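Aminotransferase class I and II (PDB 3OP7) probably catalyses the pyridoxal phosphate-dependent transfer of amino groups, with the cofactor carried as a Schiff base on a lysine. Local coordinates at residues A[10-15]-A[322-327]; A[178-183]-A[209-214]; A[289-294]-A[359-364]. All blocks are in the same frame, centred on the assembly; numbering follows the deposited sequence.

Overall arrangement
Interactions 1 and 3 lie in the same part of the fold, with centres about 19 Å apart. They touch where L326 CD2 packs 3.9 Å from L364 CD1, so helices 319-330 and 354-368 connect them. Interaction 2 sits on the other side of the chain's centre, on the large mixed sheet, with its centre about 38 Å from that of interaction 1. Interaction 1 is buried; the other two are partly buried. In each of 1 and 3 a single tryptophan (W12, W291) bridges two helices. In 2 a valine and an alanine of a helix meet a tyrosine at a turn, and the tyrosine hydroxyl is bonded to a loop carbonyl outside the contact.

Interaction 1 (A[10-15]-A[322-327]); sequences EEWLNV and FCLQLL
W12 and L324 are the closest backbone pair between helix segments 10-15 and 322-327, and their CA atoms are still 10.1 Å apart. The backbones therefore do not meet. One side chain, the indole of W12, fills the distance. No hydrogen bond crosses between the segments, and the contact is wholly apolar.

The CB of W12 does not point at the other helix. Its CG lies anti to the backbone N (chi1 171°), and this carries the benzene end of the indole across to segment 322-327. That end meets two neighbouring residues. W12 CZ2 is 3.9 Å from C323 CB, and W12 CH2 is 4.0 Å from the same atom. C323 turns its CB toward segment 10-15, but its SG is swung beside its own backbone N, and the methylene does the touching. L324 reaches the ring with its branch end. Its CD2 lies 3.8 Å from W12 CZ3 and 3.9 Å from W12 CH2. Both partners approach the ring obliquely. CH2 thus touches both C323 and L324, and the outer corner of the indole rests on the pair.

The pyrrole side of the ring is held separately: W12 NE1 donates a hydrogen bond to L334 O. V335 and P336 also pack on W12, and P336 touches C323 as well. On helix 8-16, E10 and N14 hydrogen-bond to D249, R245 and D246 of the second subunit.

The contact joins the N-terminal helix to a helix near the C-terminus, more than 300 residues later. This is consistent with fold type I aminotransferases, in which the N-terminal segment joins the C-terminal part of the chain.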
loop_
_atom_site.group_PDB
_atom_site.type_symbol
_atom_site.label_atom_id
_atom_site.label_comp_id
_atom_site.label_asym_id
_atom_site.label_seq_id
_atom_site.Cartn_x
_atom_site.Cartn_y
_atom_site.Cartn_z
ATOM N N GLU A 10 -10.996 11.989 3.168
ATOM C CA GLU A 10 -10.784 10.976 4.216
ATOM C C GLU A 10 -11.155 11.441 5.641
ATOM O O GLU A 10 -11.857 10.749 6.406
ATOM C CB GLU A 10 -9.297 10.485 4.186
ATOM C CG GLU A 10 -9.018 9.376 5.159
ATOM C CD GLU A 10 -7.545 8.854 5.078
ATOM O OE1 GLU A 10 -6.756 9.439 4.340
ATOM O OE2 GLU A 10 -7.247 7.863 5.783
ATOM N N GLU A 11 -10.694 12.632 6.013
ATOM C CA GLU A 11 -10.945 13.160 7.335
ATOM C C GLU A 11 -12.476 13.332 7.511
ATOM O O GLU A 11 -13.044 12.984 8.546
ATOM C CB GLU A 11 -10.215 14.505 7.497
ATOM C CG GLU A 11 -10.221 15.065 8.947
ATOM C CD GLU A 11 -11.488 15.863 9.307
ATOM O OE1 GLU A 11 -12.155 16.389 8.379
ATOM O OE2 GLU A 11 -11.832 15.952 10.526
ATOM N N TRP A 12 -13.125 13.869 6.484
ATOM C CA TRP A 12 -14.594 14.044 6.527
ATOM C C TRP A 12 -15.293 12.698 6.734
ATOM O O TRP A 12 -16.109 12.581 7.643
ATOM C CB TRP A 12 -15.081 14.678 5.232
ATOM C CG TRP A 12 -16.563 14.693 5.097
ATOM C CD1 TRP A 12 -17.323 13.833 4.359
ATOM C CD2 TRP A 12 -17.453 15.652 5.657
ATOM N NE1 TRP A 12 -18.664 14.186 4.466
ATOM C CE2 TRP A 12 -18.762 15.295 5.264
ATOM C CE3 TRP A 12 -17.279 16.743 6.510
ATOM C CZ2 TRP A 12 -19.891 16.028 5.672
ATOM C CZ3 TRP A 12 -18.385 17.482 6.899
ATOM C CH2 TRP A 12 -19.681 17.104 6.494
ATOM N N LEU A 13 -14.959 11.715 5.896
ATOM C CA LEU A 13 -15.540 10.371 6.014
ATOM C C LEU A 13 -15.195 9.705 7.352
ATOM O O LEU A 13 -16.082 9.102 7.987
ATOM C CB LEU A 13 -15.167 9.474 4.845
ATOM C CG LEU A 13 -15.655 9.955 3.479
ATOM C CD1 LEU A 13 -15.128 9.141 2.325
ATOM C CD2 LEU A 13 -17.230 10.044 3.450
ATOM N N ASN A 14 -13.930 9.792 7.800
ATOM C CA ASN A 14 -13.580 9.239 9.113
ATOM C C ASN A 14 -14.529 9.719 10.215
ATOM O O ASN A 14 -14.990 8.930 11.055
ATOM C CB ASN A 14 -12.152 9.622 9.528
ATOM C CG ASN A 14 -11.085 8.849 8.794
ATOM O OD1 ASN A 14 -11.337 7.806 8.180
ATOM N ND2 ASN A 14 -9.867 9.368 8.842
ATOM N N VAL A 15 -14.822 11.025 10.221
ATOM C CA VAL A 15 -15.641 11.618 11.274
ATOM C C VAL A 15 -17.135 11.264 11.115
ATOM O O VAL A 15 -17.806 10.993 12.121
ATOM C CB VAL A 15 -15.465 13.147 11.374
ATOM C CG1 VAL A 15 -16.455 13.769 12.399
ATOM C CG2 VAL A 15 -14.054 13.509 11.768
ATOM N N PHE A 322 -23.643 23.196 5.659
ATOM C CA PHE A 322 -24.857 22.676 5.018
ATOM C C PHE A 322 -24.898 21.156 5.129
ATOM O O PHE A 322 -25.905 20.566 5.514
ATOM C CB PHE A 322 -24.847 23.076 3.555
ATOM C CG PHE A 322 -26.025 22.592 2.760
ATOM C CD1 PHE A 322 -26.007 21.347 2.149
ATOM C CD2 PHE A 322 -27.110 23.413 2.552
ATOM C CE1 PHE A 322 -27.075 20.919 1.377
ATOM C CE2 PHE A 322 -28.193 22.991 1.782
ATOM C CZ PHE A 322 -28.175 21.755 1.196
ATOM N N CYS A 323 -23.798 20.521 4.764
ATOM C CA CYS A 323 -23.734 19.069 4.839
ATOM C C CYS A 323 -23.762 18.504 6.270
ATOM O O CYS A 323 -24.311 17.422 6.487
ATOM C CB CYS A 323 -22.498 18.551 4.111
ATOM S SG CYS A 323 -22.608 18.732 2.288
ATOM N N LEU A 324 -23.151 19.209 7.227
ATOM C CA LEU A 324 -23.217 18.808 8.644
ATOM C C LEU A 324 -24.661 18.858 9.139
ATOM O O LEU A 324 -25.138 17.950 9.821
ATOM C CB LEU A 324 -22.350 19.718 9.528
ATOM C CG LEU A 324 -20.813 19.597 9.447
ATOM C CD1 LEU A 324 -20.162 20.856 10.089
ATOM C CD2 LEU A 324 -20.332 18.308 10.109
ATOM N N GLN A 325 -25.349 19.938 8.797
ATOM C CA GLN A 325 -26.750 20.095 9.176
ATOM C C GLN A 325 -27.652 19.065 8.518
ATOM O O GLN A 325 -28.514 18.502 9.178
ATOM C CB GLN A 325 -27.240 21.481 8.814
ATOM C CG GLN A 325 -26.684 22.565 9.683
ATOM C CD GLN A 325 -27.342 23.915 9.394
ATOM O OE1 GLN A 325 -26.708 24.968 9.525
ATOM N NE2 GLN A 325 -28.609 23.882 8.975
ATOM N N LEU A 326 -27.467 18.836 7.222
ATOM C CA LEU A 326 -28.218 17.798 6.500
ATOM C C LEU A 326 -28.002 16.420 7.140
ATOM O O LEU A 326 -28.949 15.633 7.336
ATOM C CB LEU A 326 -27.778 17.757 5.038
ATOM C CG LEU A 326 -28.314 16.612 4.180
ATOM C CD1 LEU A 326 -29.815 16.807 3.905
ATOM C CD2 LEU A 326 -27.480 16.477 2.916
ATOM N N LEU A 327 -26.761 16.147 7.504
ATOM C CA LEU A 327 -26.433 14.887 8.163
ATOM C C LEU A 327 -27.144 14.780 9.521
ATOM O O LEU A 327 -27.797 13.770 9.793
ATOM C CB LEU A 327 -24.912 14.740 8.318
ATOM C CG LEU A 327 -24.380 13.485 9.021
ATOM C CD1 LEU A 327 -24.761 12.253 8.218
ATOM C CD2 LEU A 327 -22.848 13.562 9.168
#

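Interaction 2 (A[178-183]-A[209-214]); sequences ELVEIA and EVYDKG. With EDO (1,2-ethanediol), chain K; EDO (1,2-ethanediol), chain J.
V180 and A183, one helical turn apart in segment 178-183, make the apolar contact with V210 and Y211. V180 points toward the other segment and uses both methyls. Its chi1 of 169° places CG1 on the side away from its own N, and that methyl comes obliquely to the Y211 ring, 3.5 Å from CD1. V180 CG2 meets V210 CG2 at 3.9 Å. A183 touches the far end of the tyrosine, its CB 4.1 Å from Y211 CE2. The ring therefore spans the helical turn, with its CB end near V180 and its hydroxyl end near A183. I190 of strand 189-193 packs on V180, A183 and Y211 and closes the patch from the sheet.

No hydrogen bond links the two segments. The Y211 hydroxyl is bonded to A188 O, in the loop between the helix and its following strand. Y211 also begins a type I turn ending at G214, closed by G214 N to Y211 O at 3.0 Å. This turn folds the backbone back so that K213 N sits 3.7 Å above the Y211 ring plane, over its centre.

Two 1,2-ethanediol molecules, probably from the crystallisation liquor, lie at the margins. O2 of the chain K molecule donates to E209 OE1 at 2.8 Å. That carboxylate also takes bonds from the backbone N of S206 and T77, which fix its place. O1 of the chain J molecule makes a weak bond of 3.5 Å to E181 O.

The chemistry divides cleanly. Methyl groups and one aromatic ring seat the helix beside the turn that leads into strand 214-219. The Y211 hydroxyl and the E209 carboxylate find their protein partners outside the two segments, and the hydroxyl stays satisfied at the end of a partly buried apolar patch.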
loop_
_atom_site.group_PDB
_atom_site.type_symbol
_atom_site.label_atom_id
_atom_site.label_comp_id
_atom_site.label_asym_id
_atom_site.label_seq_id
_atom_site.Cartn_x
_atom_site.Cartn_y
_atom_site.Cartn_z
ATOM N N GLU A 178 -4.171 17.251 -27.959
ATOM C CA GLU A 178 -3.651 18.610 -27.812
ATOM C C GLU A 178 -2.817 18.757 -26.518
ATOM O O GLU A 178 -1.725 19.356 -26.531
ATOM C CB GLU A 178 -4.800 19.654 -27.936
ATOM C CG GLU A 178 -4.259 21.060 -28.152
ATOM C CD GLU A 178 -5.294 22.119 -28.381
ATOM O OE1 GLU A 178 -6.476 21.814 -28.639
ATOM O OE2 GLU A 178 -4.904 23.286 -28.277
ATOM N N LEU A 179 -3.290 18.124 -25.444
ATOM C CA LEU A 179 -2.552 18.039 -24.173
ATOM C C LEU A 179 -1.209 17.360 -24.432
ATOM O O LEU A 179 -0.152 17.802 -23.949
ATOM C CB LEU A 179 -3.362 17.262 -23.145
ATOM C CG LEU A 179 -2.678 16.771 -21.887
ATOM C CD1 LEU A 179 -2.085 17.971 -21.146
ATOM C CD2 LEU A 179 -3.706 15.977 -21.044
ATOM N N VAL A 180 -1.249 16.259 -25.166
ATOM C CA VAL A 180 -0.034 15.515 -25.459
ATOM C C VAL A 180 0.938 16.367 -26.296
ATOM O O VAL A 180 2.111 16.364 -26.054
ATOM C CB VAL A 180 -0.359 14.186 -26.133
ATOM C CG1 VAL A 180 0.923 13.481 -26.703
ATOM C CG2 VAL A 180 -1.029 13.259 -25.131
ATOM N N GLU A 181 0.447 17.072 -27.306
ATOM C CA GLU A 181 1.329 17.932 -28.081
ATOM C C GLU A 181 2.053 18.944 -27.190
ATOM O O GLU A 181 3.238 19.221 -27.415
ATOM C CB GLU A 181 0.577 18.602 -29.230
ATOM C CG GLU A 181 0.242 17.617 -30.340
ATOM C CD GLU A 181 -0.575 18.217 -31.464
ATOM O OE1 GLU A 181 -1.478 19.037 -31.186
ATOM O OE2 GLU A 181 -0.304 17.863 -32.638
ATOM N N ILE A 182 1.372 19.467 -26.168
ATOM C CA ILE A 182 2.008 20.402 -25.244
ATOM C C ILE A 182 3.081 19.707 -24.378
ATOM O O ILE A 182 4.246 20.186 -24.299
ATOM C CB ILE A 182 0.988 21.097 -24.325
ATOM C CG1 ILE A 182 0.002 21.955 -25.120
ATOM C CG2 ILE A 182 1.724 21.946 -23.286
ATOM C CD1 ILE A 182 -1.260 22.358 -24.265
ATOM N N ALA A 183 2.736 18.551 -23.777
ATOM C CA ALA A 183 3.657 17.768 -22.969
ATOM C C ALA A 183 4.877 17.330 -23.780
ATOM O O ALA A 183 6.004 17.376 -23.288
ATOM C CB ALA A 183 2.967 16.502 -22.340
ATOM N N GLU A 209 -2.489 5.258 -24.780
ATOM C CA GLU A 209 -2.864 5.018 -26.180
ATOM C C GLU A 209 -2.610 6.237 -27.080
ATOM O O GLU A 209 -2.675 6.123 -28.331
ATOM C CB GLU A 209 -4.342 4.577 -26.259
ATOM C CG GLU A 209 -4.595 3.212 -25.602
ATOM C CD GLU A 209 -6.056 2.847 -25.443
ATOM O OE1 GLU A 209 -6.919 3.693 -25.096
ATOM O OE2 GLU A 209 -6.347 1.646 -25.605
ATOM N N VAL A 210 -2.364 7.393 -26.467
ATOM C CA VAL A 210 -2.066 8.599 -27.226
ATOM C C VAL A 210 -0.678 9.180 -26.992
ATOM O O VAL A 210 -0.312 10.140 -27.681
ATOM C CB VAL A 210 -3.140 9.696 -27.011
ATOM C CG1 VAL A 210 -4.504 9.276 -27.614
ATOM C CG2 VAL A 210 -3.296 10.071 -25.568
ATOM N N TYR A 211 0.079 8.620 -26.055
ATOM C CA TYR A 211 1.402 9.164 -25.680
ATOM C C TYR A 211 2.305 8.099 -25.121
ATOM O O TYR A 211 1.955 7.435 -24.133
ATOM C CB TYR A 211 1.201 10.262 -24.636
ATOM C CG TYR A 211 2.397 11.139 -24.290
ATOM C CD1 TYR A 211 3.349 11.502 -25.253
ATOM C CD2 TYR A 211 2.505 11.684 -23.036
ATOM C CE1 TYR A 211 4.407 12.364 -24.945
ATOM C CE2 TYR A 211 3.562 12.511 -22.691
ATOM C CZ TYR A 211 4.512 12.858 -23.663
ATOM O OH TYR A 211 5.534 13.685 -23.347
ATOM N N ASP A 212 3.503 7.976 -25.699
ATOM C CA ASP A 212 4.541 7.039 -25.212
ATOM C C ASP A 212 4.934 7.313 -23.788
ATOM O O ASP A 212 5.320 6.399 -23.037
ATOM C CB ASP A 212 5.849 7.126 -26.017
ATOM C CG ASP A 212 6.844 6.001 -25.647
ATOM O OD1 ASP A 212 6.573 4.859 -26.096
ATOM O OD2 ASP A 212 7.879 6.235 -24.922
ATOM N N LYS A 213 4.913 8.581 -23.401
ATOM C CA LYS A 213 5.247 8.948 -21.999
ATOM C C LYS A 213 3.975 9.182 -21.138
ATOM O O LYS A 213 4.011 9.873 -20.112
ATOM C CB LYS A 213 6.163 10.180 -21.998
ATOM C CG LYS A 213 7.626 9.852 -22.188
ATOM C CD LYS A 213 8.481 11.146 -22.349
ATOM C CE LYS A 213 9.769 11.015 -21.541
ATOM N NZ LYS A 213 10.787 12.086 -21.852
ATOM N N GLY A 214 2.861 8.578 -21.558
ATOM C CA GLY A 214 1.645 8.545 -20.773
ATOM C C GLY A 214 1.757 7.381 -19.796
ATOM O O GLY A 214 2.174 6.292 -20.206
HETATM C C1 EDO K . -7.510 2.929 -28.778
HETATM O O1 EDO K . -6.501 3.658 -29.498
HETATM C C2 EDO K . -8.505 3.900 -28.142
HETATM O O2 EDO K . -9.054 3.444 -26.890
HETATM C C1 EDO J . 3.289 23.188 -28.931
HETATM O O1 EDO J . 2.732 21.976 -29.494
HETATM C C2 EDO J . 2.268 24.326 -29.022
HETATM O O2 EDO J . 1.515 24.538 -27.816
#

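Interaction 3 (A[289-294]-A[359-364]); sequences DQWIEE and KGLEKL
W291 packs against L361 and L364 in a partly buried helix-to-helix contact, between the last turns of helix 270-294 and the C-terminal helix 354-368. The short segments run almost parallel, with their axes 6° apart in direction and 11.4 Å apart at closest approach.

The indole bridges the gap. A chi1 of -171° swings it out from its helix toward segment 359-364. L361 covers one face of it. Its CB makes a CH-pi contact, 3.8 Å from the centroid of the five-membered ring and 11° off the ring normal. Its branches reach further along the indole: CD1 is 3.8 Å from W291 CG, and CD2 is 4.0 Å from W291 CE3. L364 meets the benzene end obliquely, with CD2 tightly placed 3.4 Å from W291 CH2. The two side chains cross at about a right angle.

S365 OG is weakly hydrogen-bonded to both W291 NE1 and L361 O. F322 and L326 pack on L364.

The end of helix 270-294 also packs on strand 298-300, where W291 touches V298. This is consistent with the helical layer of the C-terminal domain, here two near-parallel helices joined by tryptophan-leucine packing.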
loop_
_atom_site.group_PDB
_atom_site.type_symbol
_atom_site.label_atom_id
_atom_site.label_comp_id
_atom_site.label_asym_id
_atom_site.label_seq_id
_atom_site.Cartn_x
_atom_site.Cartn_y
_atom_site.Cartn_z
ATOM N N ASP A 289 -30.764 13.008 -12.819
ATOM C CA ASP A 289 -31.116 14.044 -13.826
ATOM C C ASP A 289 -32.487 14.631 -13.636
ATOM O O ASP A 289 -32.641 15.848 -13.681
ATOM C CB ASP A 289 -31.000 13.507 -15.263
ATOM C CG ASP A 289 -29.533 13.410 -15.751
ATOM O OD1 ASP A 289 -28.678 14.222 -15.313
ATOM O OD2 ASP A 289 -29.243 12.507 -16.568
ATOM N N GLN A 290 -33.473 13.752 -13.465
ATOM C CA GLN A 290 -34.874 14.147 -13.212
ATOM C C GLN A 290 -34.966 15.021 -11.952
ATOM O O GLN A 290 -35.595 16.093 -11.961
ATOM C CB GLN A 290 -35.723 12.872 -13.053
ATOM C CG GLN A 290 -37.259 13.088 -12.994
ATOM C CD GLN A 290 -38.009 11.810 -12.611
ATOM O OE1 GLN A 290 -37.436 10.875 -12.016
ATOM N NE2 GLN A 290 -39.284 11.762 -12.938
ATOM N N TRP A 291 -34.339 14.551 -10.875
ATOM C CA TRP A 291 -34.277 15.282 -9.603
ATOM C C TRP A 291 -33.624 16.677 -9.729
ATOM O O TRP A 291 -34.161 17.679 -9.246
ATOM C CB TRP A 291 -33.528 14.447 -8.571
ATOM C CG TRP A 291 -33.612 15.023 -7.217
ATOM C CD1 TRP A 291 -34.663 14.933 -6.352
ATOM C CD2 TRP A 291 -32.629 15.835 -6.581
ATOM N NE1 TRP A 291 -34.373 15.609 -5.193
ATOM C CE2 TRP A 291 -33.137 16.185 -5.313
ATOM C CE3 TRP A 291 -31.359 16.276 -6.949
ATOM C CZ2 TRP A 291 -32.412 16.964 -4.405
ATOM C CZ3 TRP A 291 -30.625 17.043 -6.044
ATOM C CH2 TRP A 291 -31.169 17.387 -4.789
ATOM N N ILE A 292 -32.467 16.740 -10.389
ATOM C CA ILE A 292 -31.786 18.016 -10.625
ATOM C C ILE A 292 -32.711 19.003 -11.355
ATOM O O ILE A 292 -32.795 20.174 -10.978
ATOM C CB ILE A 292 -30.490 17.868 -11.463
ATOM C CG1 ILE A 292 -29.441 17.010 -10.745
ATOM C CG2 ILE A 292 -29.916 19.250 -11.778
ATOM C CD1 ILE A 292 -28.367 17.769 -9.996
ATOM N N GLU A 293 -33.393 18.549 -12.404
ATOM C CA GLU A 293 -34.318 19.451 -13.114
ATOM C C GLU A 293 -35.511 19.871 -12.246
ATOM O O GLU A 293 -36.020 20.984 -12.376
ATOM C CB GLU A 293 -34.814 18.852 -14.428
ATOM C CG GLU A 293 -35.243 19.956 -15.442
ATOM C CD GLU A 293 -36.384 19.531 -16.315
ATOM O OE1 GLU A 293 -36.581 18.304 -16.466
ATOM O OE2 GLU A 293 -37.099 20.419 -16.842
ATOM N N GLU A 294 -35.955 18.983 -11.360
ATOM C CA GLU A 294 -37.134 19.264 -10.517
ATOM C C GLU A 294 -36.808 20.198 -9.353
ATOM O O GLU A 294 -37.673 20.879 -8.839
ATOM C CB GLU A 294 -37.717 17.953 -9.962
ATOM C CG GLU A 294 -38.565 17.169 -10.978
ATOM C CD GLU A 294 -39.067 15.831 -10.441
ATOM O OE1 GLU A 294 -38.652 15.420 -9.335
ATOM O OE2 GLU A 294 -39.876 15.192 -11.142
ATOM N N LYS A 359 -34.187 7.911 -1.574
ATOM C CA LYS A 359 -34.517 8.435 -0.250
ATOM C C LYS A 359 -33.579 9.604 0.111
ATOM O O LYS A 359 -34.029 10.638 0.623
ATOM C CB LYS A 359 -34.464 7.308 0.810
ATOM C CG LYS A 359 -34.832 7.738 2.254
ATOM C CD LYS A 359 -36.133 8.558 2.386
ATOM C CE LYS A 359 -37.365 7.774 1.974
ATOM N NZ LYS A 359 -38.649 8.472 2.275
ATOM N N GLY A 360 -32.298 9.446 -0.193
ATOM C CA GLY A 360 -31.310 10.505 0.020
ATOM C C GLY A 360 -31.731 11.790 -0.664
ATOM O O GLY A 360 -31.731 12.863 -0.041
ATOM N N LEU A 361 -32.135 11.671 -1.933
ATOM C CA LEU A 361 -32.569 12.827 -2.729
ATOM C C LEU A 361 -33.865 13.444 -2.191
ATOM O O LEU A 361 -33.988 14.662 -2.048
ATOM C CB LEU A 361 -32.734 12.435 -4.209
ATOM C CG LEU A 361 -31.447 12.052 -4.963
ATOM C CD1 LEU A 361 -31.728 11.792 -6.432
ATOM C CD2 LEU A 361 -30.317 13.077 -4.806
ATOM N N GLU A 362 -34.844 12.591 -1.913
ATOM C CA GLU A 362 -36.078 13.021 -1.271
ATOM C C GLU A 362 -35.783 13.854 -0.017
ATOM O O GLU A 362 -36.288 14.980 0.126
ATOM C CB GLU A 362 -36.932 11.804 -0.946
ATOM C CG GLU A 362 -37.960 11.475 -2.059
ATOM C CD GLU A 362 -38.547 10.049 -1.980
ATOM O OE1 GLU A 362 -38.258 9.284 -1.011
ATOM O OE2 GLU A 362 -39.286 9.696 -2.928
ATOM N N LYS A 363 -34.920 13.323 0.853
ATOM C CA LYS A 363 -34.571 14.001 2.100
ATOM C C LYS A 363 -33.759 15.278 1.873
ATOM O O LYS A 363 -33.915 16.245 2.611
ATOM C CB LYS A 363 -33.834 13.061 3.059
ATOM C CG LYS A 363 -34.705 11.916 3.642
ATOM C CD LYS A 363 -35.741 12.416 4.665
ATOM C CE LYS A 363 -36.259 11.290 5.567
ATOM N NZ LYS A 363 -37.538 11.656 6.262
ATOM N N LEU A 364 -32.889 15.274 0.867
ATOM C CA LEU A 364 -32.150 16.479 0.478
ATOM C C LEU A 364 -33.115 17.568 0.024
ATOM O O LEU A 364 -32.972 18.730 0.418
ATOM C CB LEU A 364 -31.153 16.161 -0.643
ATOM C CG LEU A 364 -30.267 17.307 -1.123
ATOM C CD1 LEU A 364 -29.633 18.082 0.052
ATOM C CD2 LEU A 364 -29.186 16.795 -2.099
#